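Protein AggB (Escherichia coli, PDB 4PHX) is the minor subunit of aggregative adherence fimbriae type I and, as an AfaD-like protein, probably sits at the fimbrial tip in bacterial adhesion. Local coordinates at residues N44-V52 with K63-S74. Residues are numbered along the deposited sequence; the frame is centred on the assembly and turned at random.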
ATOM      1  N   ASN B  44      18.711   5.664 -17.117  1.00 56.22           N
ATOM      2  CA  ASN B  44      18.643   4.545 -16.196  1.00 54.77           C
ATOM      3  C   ASN B  44      17.295   3.857 -16.277  1.00 59.08           C
ATOM      4  O   ASN B  44      16.448   4.026 -15.408  1.00 61.61           O
ATOM      5  CB  ASN B  44      18.902   4.993 -14.756  1.00 51.71           C
ATOM      6  CG  ASN B  44      18.937   3.810 -13.772  1.00 66.67           C
ATOM      7  OD1 ASN B  44      17.975   3.573 -13.021  1.00 61.70           O
ATOM      8  ND2 ASN B  44      20.041   3.051 -13.794  1.00 61.77           N
ATOM      9  N   GLY B  45      17.096   3.080 -17.329  1.00 59.03           N
ATOM     10  CA  GLY B  45      15.864   2.334 -17.475  1.00 56.44           C
ATOM     11  C   GLY B  45      14.997   2.973 -18.535  1.00 57.06           C
ATOM     12  O   GLY B  45      15.432   3.169 -19.671  1.00 54.24           O
ATOM     13  N   LYS B  46      13.763   3.289 -18.152  1.00 58.51           N
ATOM     14  CA  LYS B  46      12.839   3.996 -19.018  1.00 54.74           C
ATOM     15  C   LYS B  46      13.366   5.386 -19.324  1.00 55.37           C
ATOM     16  O   LYS B  46      13.833   6.090 -18.429  1.00 55.26           O
ATOM     17  CB  LYS B  46      11.489   4.151 -18.328  1.00 54.12           C
ATOM     18  CG  LYS B  46      10.935   2.892 -17.703  1.00 60.43           C
ATOM     19  CD  LYS B  46      10.177   3.219 -16.416  1.00 59.18           C
ATOM     20  CE  LYS B  46      10.954   2.784 -15.175  1.00 54.77           C
ATOM     21  NZ  LYS B  46      12.432   2.999 -15.315  1.00 53.89           N
ATOM     22  N   VAL B  47      13.303   5.777 -20.590  1.00 55.01           N
ATOM     23  CA  VAL B  47      13.306   7.193 -20.916  1.00 59.75           C
ATOM     24  C   VAL B  47      12.043   7.727 -20.257  1.00 52.35           C
ATOM     25  O   VAL B  47      10.980   7.126 -20.403  1.00 62.81           O
ATOM     26  CB  VAL B  47      13.244   7.417 -22.443  1.00 58.39           C
ATOM     27  CG1 VAL B  47      12.370   6.367 -23.111  1.00 54.48           C
ATOM     28  CG2 VAL B  47      12.741   8.822 -22.771  1.00 53.94           C
ATOM     29  N   GLY B  48      12.132   8.805 -19.487  1.00 51.80           N
ATOM     30  CA  GLY B  48      13.364   9.480 -19.155  1.00 44.49           C
ATOM     31  C   GLY B  48      13.545   9.424 -17.648  1.00 50.34           C
ATOM     32  O   GLY B  48      13.059  10.287 -16.895  1.00 39.79           O
ATOM     33  N   HIS B  49      14.244   8.369 -17.226  1.00 50.97           N
ATOM     34  CA  HIS B  49      14.652   8.142 -15.851  1.00 49.20           C
ATOM     35  C   HIS B  49      16.180   8.128 -15.801  1.00 48.65           C
ATOM     36  O   HIS B  49      16.834   7.528 -16.657  1.00 51.38           O
ATOM     37  CB  HIS B  49      14.115   6.799 -15.352  1.00 50.37           C
ATOM     38  CG  HIS B  49      12.624   6.733 -15.280  1.00 51.80           C
ATOM     39  ND1 HIS B  49      11.954   6.350 -14.138  1.00 45.64           N
ATOM     40  CD2 HIS B  49      11.672   7.004 -16.207  1.00 48.05           C
ATOM     41  CE1 HIS B  49      10.652   6.390 -14.363  1.00 49.31           C
ATOM     42  NE2 HIS B  49      10.455   6.776 -15.613  1.00 48.26           N
ATOM     43  N   TYR B  50      16.744   8.752 -14.777  1.00 43.29           N
ATOM     44  CA  TYR B  50      18.161   9.049 -14.777  1.00 45.03           C
ATOM     45  C   TYR B  50      18.804   8.768 -13.432  1.00 42.03           C
ATOM     46  O   TYR B  50      18.119   8.683 -12.420  1.00 41.01           O
ATOM     47  CB  TYR B  50      18.362  10.535 -15.089  1.00 41.89           C
ATOM     48  CG  TYR B  50      17.690  11.036 -16.347  1.00 42.77           C
ATOM     49  CD1 TYR B  50      18.398  11.127 -17.550  1.00 40.63           C
ATOM     50  CD2 TYR B  50      16.362  11.463 -16.327  1.00 36.43           C
ATOM     51  CE1 TYR B  50      17.789  11.610 -18.707  1.00 39.15           C
ATOM     52  CE2 TYR B  50      15.750  11.931 -17.461  1.00 33.03           C
ATOM     53  CZ  TYR B  50      16.462  12.003 -18.651  1.00 38.50           C
ATOM     54  OH  TYR B  50      15.848  12.480 -19.778  1.00 35.90           O
ATOM     55  N   ILE B  51      20.130   8.674 -13.432  1.00 43.53           N
ATOM     56  CA  ILE B  51      20.915   8.640 -12.202  1.00 43.98           C
ATOM     57  C   ILE B  51      21.810   9.867 -12.153  1.00 45.00           C
ATOM     58  O   ILE B  51      22.486  10.178 -13.127  1.00 49.60           O
ATOM     59  CB  ILE B  51      21.819   7.390 -12.150  1.00 49.87           C
ATOM     60  CG1 ILE B  51      20.981   6.116 -12.039  1.00 51.28           C
ATOM     61  CG2 ILE B  51      22.805   7.499 -10.998  1.00 48.73           C
ATOM     62  CD1 ILE B  51      20.858   5.606 -10.619  1.00 56.88           C
ATOM     63  N   VAL B  52      21.849  10.552 -11.024  1.00 43.15           N
ATOM     64  CA  VAL B  52      22.656  11.761 -10.929  1.00 44.95           C
ATOM     65  C   VAL B  52      23.726  11.656  -9.854  1.00 49.98           C
ATOM     66  O   VAL B  52      23.442  11.260  -8.727  1.00 54.22           O
ATOM     67  CB  VAL B  52      21.773  12.992 -10.618  1.00 46.83           C
ATOM     68  CG1 VAL B  52      22.624  14.238 -10.452  1.00 44.86           C
ATOM     69  CG2 VAL B  52      20.753  13.185 -11.708  1.00 43.00           C
ATOM     70  N   LYS B  63      18.538   8.394  -8.140  1.00 43.46           N
ATOM     71  CA  LYS B  63      17.776   8.031  -9.316  1.00 44.46           C
ATOM     72  C   LYS B  63      16.647   9.035  -9.370  1.00 45.49           C
ATOM     73  O   LYS B  63      15.859   9.163  -8.431  1.00 44.78           O
ATOM     74  CB  LYS B  63      17.164   6.626  -9.198  1.00 50.47           C
ATOM     75  CG  LYS B  63      18.036   5.567  -8.544  1.00 51.67           C
ATOM     76  CD  LYS B  63      17.350   4.193  -8.521  1.00 60.16           C
ATOM     77  CE  LYS B  63      17.012   3.657  -9.925  1.00 60.92           C
ATOM     78  NZ  LYS B  63      18.213   3.156 -10.673  1.00 61.47           N
ATOM     79  N   VAL B  64      16.554   9.757 -10.470  1.00 46.86           N
ATOM     80  CA  VAL B  64      15.499  10.727 -10.594  1.00 40.80           C
ATOM     81  C   VAL B  64      14.726  10.461 -11.868  1.00 45.44           C
ATOM     82  O   VAL B  64      15.182   9.713 -12.739  1.00 40.49           O
ATOM     83  CB  VAL B  64      16.069  12.140 -10.597  1.00 41.43           C
ATOM     84  CG1 VAL B  64      16.855  12.377  -9.320  1.00 36.67           C
ATOM     85  CG2 VAL B  64      16.941  12.370 -11.854  1.00 36.58           C
ATOM     86  N   LYS B  65      13.540  11.052 -11.959  1.00 42.24           N
ATOM     87  CA  LYS B  65      12.746  10.977 -13.178  1.00 42.68           C
ATOM     88  C   LYS B  65      12.139  12.342 -13.474  1.00 39.00           C
ATOM     89  O   LYS B  65      11.925  13.160 -12.577  1.00 34.96           O
ATOM     90  CB  LYS B  65      11.648   9.904 -13.081  1.00 41.60           C
ATOM     91  CG  LYS B  65      10.638  10.123 -11.959  1.00 45.61           C
ATOM     92  CD  LYS B  65       9.499   9.080 -11.975  1.00 42.90           C
ATOM     93  CE  LYS B  65       8.483   9.323 -10.867  1.00 39.98           C
ATOM     94  NZ  LYS B  65       7.433   8.247 -10.828  1.00 45.45           N
ATOM     95  N   ILE B  66      11.863  12.582 -14.747  1.00 41.10           N
ATOM     96  CA  ILE B  66      11.379  13.882 -15.156  1.00 39.41           C
ATOM     97  C   ILE B  66      10.053  13.804 -15.903  1.00 33.90           C
ATOM     98  O   ILE B  66       9.807  12.899 -16.684  1.00 33.04           O
ATOM     99  CB  ILE B  66      12.433  14.621 -16.006  1.00 35.06           C
ATOM    100  CG1 ILE B  66      12.059  16.095 -16.159  1.00 34.68           C
ATOM    101  CG2 ILE B  66      12.605  13.920 -17.361  1.00 31.69           C
ATOM    102  CD1 ILE B  66      13.135  16.956 -16.844  1.00 36.14           C
ATOM    103  N   GLY B  67       9.207  14.786 -15.655  1.00 36.57           N
ATOM    104  CA  GLY B  67       7.955  14.904 -16.375  1.00 39.77           C
ATOM    105  C   GLY B  67       6.821  15.134 -15.401  1.00 38.68           C
ATOM    106  O   GLY B  67       6.722  16.202 -14.812  1.00 36.82           O
ATOM    107  N   GLY B  68       5.999  14.109 -15.199  1.00 42.25           N
ATOM    108  CA  GLY B  68       4.864  14.206 -14.298  1.00 42.80           C
ATOM    109  C   GLY B  68       3.573  14.274 -15.079  1.00 46.18           C
ATOM    110  O   GLY B  68       3.572  14.068 -16.300  1.00 48.40           O
ATOM    111  N   GLY B  69       2.482  14.588 -14.380  1.00 53.81           N
ATOM    112  CA  GLY B  69       1.159  14.711 -14.978  1.00 48.88           C
ATOM    113  C   GLY B  69       1.079  15.299 -16.380  1.00 48.63           C
ATOM    114  O   GLY B  69       1.284  16.494 -16.576  1.00 54.21           O
ATOM    115  N   GLY B  70       0.787  14.445 -17.356  1.00 44.60           N
ATOM    116  CA  GLY B  70       0.582  14.880 -18.715  1.00 42.19           C
ATOM    117  C   GLY B  70       1.831  14.846 -19.576  1.00 46.33           C
ATOM    118  O   GLY B  70       1.830  15.403 -20.674  1.00 44.94           O
ATOM    119  N   TRP B  71       2.888  14.201 -19.086  1.00 46.56           N
ATOM    120  CA  TRP B  71       4.141  14.071 -19.829  1.00 39.26           C
ATOM    121  C   TRP B  71       4.300  12.599 -20.178  1.00 45.92           C
ATOM    122  O   TRP B  71       4.275  11.744 -19.302  1.00 54.96           O
ATOM    123  CB  TRP B  71       5.352  14.564 -18.998  1.00 38.41           C
ATOM    124  CG  TRP B  71       5.373  16.067 -18.641  1.00 39.43           C
ATOM    125  CD1 TRP B  71       4.916  16.646 -17.488  1.00 39.38           C
ATOM    126  CD2 TRP B  71       5.884  17.142 -19.444  1.00 39.76           C
ATOM    127  NE1 TRP B  71       5.106  18.004 -17.525  1.00 31.23           N
ATOM    128  CE2 TRP B  71       5.682  18.338 -18.721  1.00 38.02           C
ATOM    129  CE3 TRP B  71       6.478  17.212 -20.714  1.00 37.43           C
ATOM    130  CZ2 TRP B  71       6.061  19.589 -19.222  1.00 34.53           C
ATOM    131  CZ3 TRP B  71       6.836  18.451 -21.212  1.00 39.11           C
ATOM    132  CH2 TRP B  71       6.639  19.624 -20.462  1.00 33.86           C
ATOM    133  N   SER B  72       4.448  12.296 -21.460  1.00 50.64           N
ATOM    134  CA  SER B  72       4.671  10.926 -21.899  1.00 47.58           C
ATOM    135  C   SER B  72       6.114  10.804 -22.348  1.00 50.11           C
ATOM    136  O   SER B  72       6.684  11.767 -22.877  1.00 47.19           O
ATOM    137  CB  SER B  72       3.725  10.555 -23.050  1.00 48.50           C
ATOM    138  OG  SER B  72       2.378  10.803 -22.697  1.00 54.18           O
ATOM    139  N   SER B  73       6.700   9.624 -22.130  1.00 49.77           N
ATOM    140  CA  SER B  73       8.074   9.356 -22.519  1.00 47.62           C
ATOM    141  C   SER B  73       8.182   9.494 -24.028  1.00 50.53           C
ATOM    142  O   SER B  73       7.260   9.101 -24.742  1.00 55.47           O
ATOM    143  CB  SER B  73       8.472   7.951 -22.084  1.00 51.92           C
ATOM    144  OG  SER B  73       8.424   7.808 -20.677  1.00 59.34           O
ATOM    145  N   SER B  74       9.283  10.041 -24.534  1.00 49.07           N
ATOM    146  CA  SER B  74       9.361  10.296 -25.980  1.00 51.14           C
ATOM    147  C   SER B  74      10.722  10.088 -26.670  1.00 54.06           C
ATOM    148  O   SER B  74      11.771  10.035 -26.025  1.00 50.16           O
ATOM    149  CB  SER B  74       8.790  11.690 -26.326  1.00 45.93           C
ATOM    150  OG  SER B  74       9.538  12.723 -25.720  1.00 40.09           O
TER
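Val64 O accepts a hydrogen bond from Tyr50 N, 2.7 Å away, with an angle of 172° at the hydrogen, and CA of His49 adds a softer C-H...O contact to the same oxygen. The return bond, from Val64 N to Tyr50 O, makes these two residues a hydrogen-bonded pair of the antiparallel hairpin formed by strands 49-53 and 61-67, flanked by the non-hydrogen-bonded pairs His49-Lys65 and Ile51-Lys63. Beyond His49 the pairing slackens: Ile66 N reaches Gly48 O only weakly, at 3.4 Å, where a cis peptide bond joins Val47 to Gly48. Val47 O turns instead to the start of strand 72-76 and accepts a 2.7 Å bond from Ser73 OG, tilted 24° out of the carbonyl plane.

Tyr50, Val64 and Ile66 look into the sandwich. CG2 of Ile66 meets the Tyr50 ring at its edge, 3.7 Å from CE2, while the phenol OH is bonded to Ile39 N on the facing sheet. With CG1 of Val64 anti to the carbonyl carbon (chi1 -58°), CG2 falls between the backbone N and C and meets Tyr50 CB and Val52 CG2; Phe110 packs on both valines.

On the other face, Lys65 CB sits over the His49 ring, 3.8 Å from its centroid, in a CH-pi contact; Lys46 NZ approaches the opposite side, and Asp98 binds His49 ND1. Further along, Lys63 runs beside Ile51, CG 3.5 Å from CD1.

Aliphatic lysine stems thus pack on this face; Asp98 would steady a positive imidazole and the Lys46 ammonium oppose it, so its charge stays open. The Ser73 bond ties the 44-52 segment to a strand that pairs in parallel with one of a neighbouring subunit, carrying the sheet across the interface.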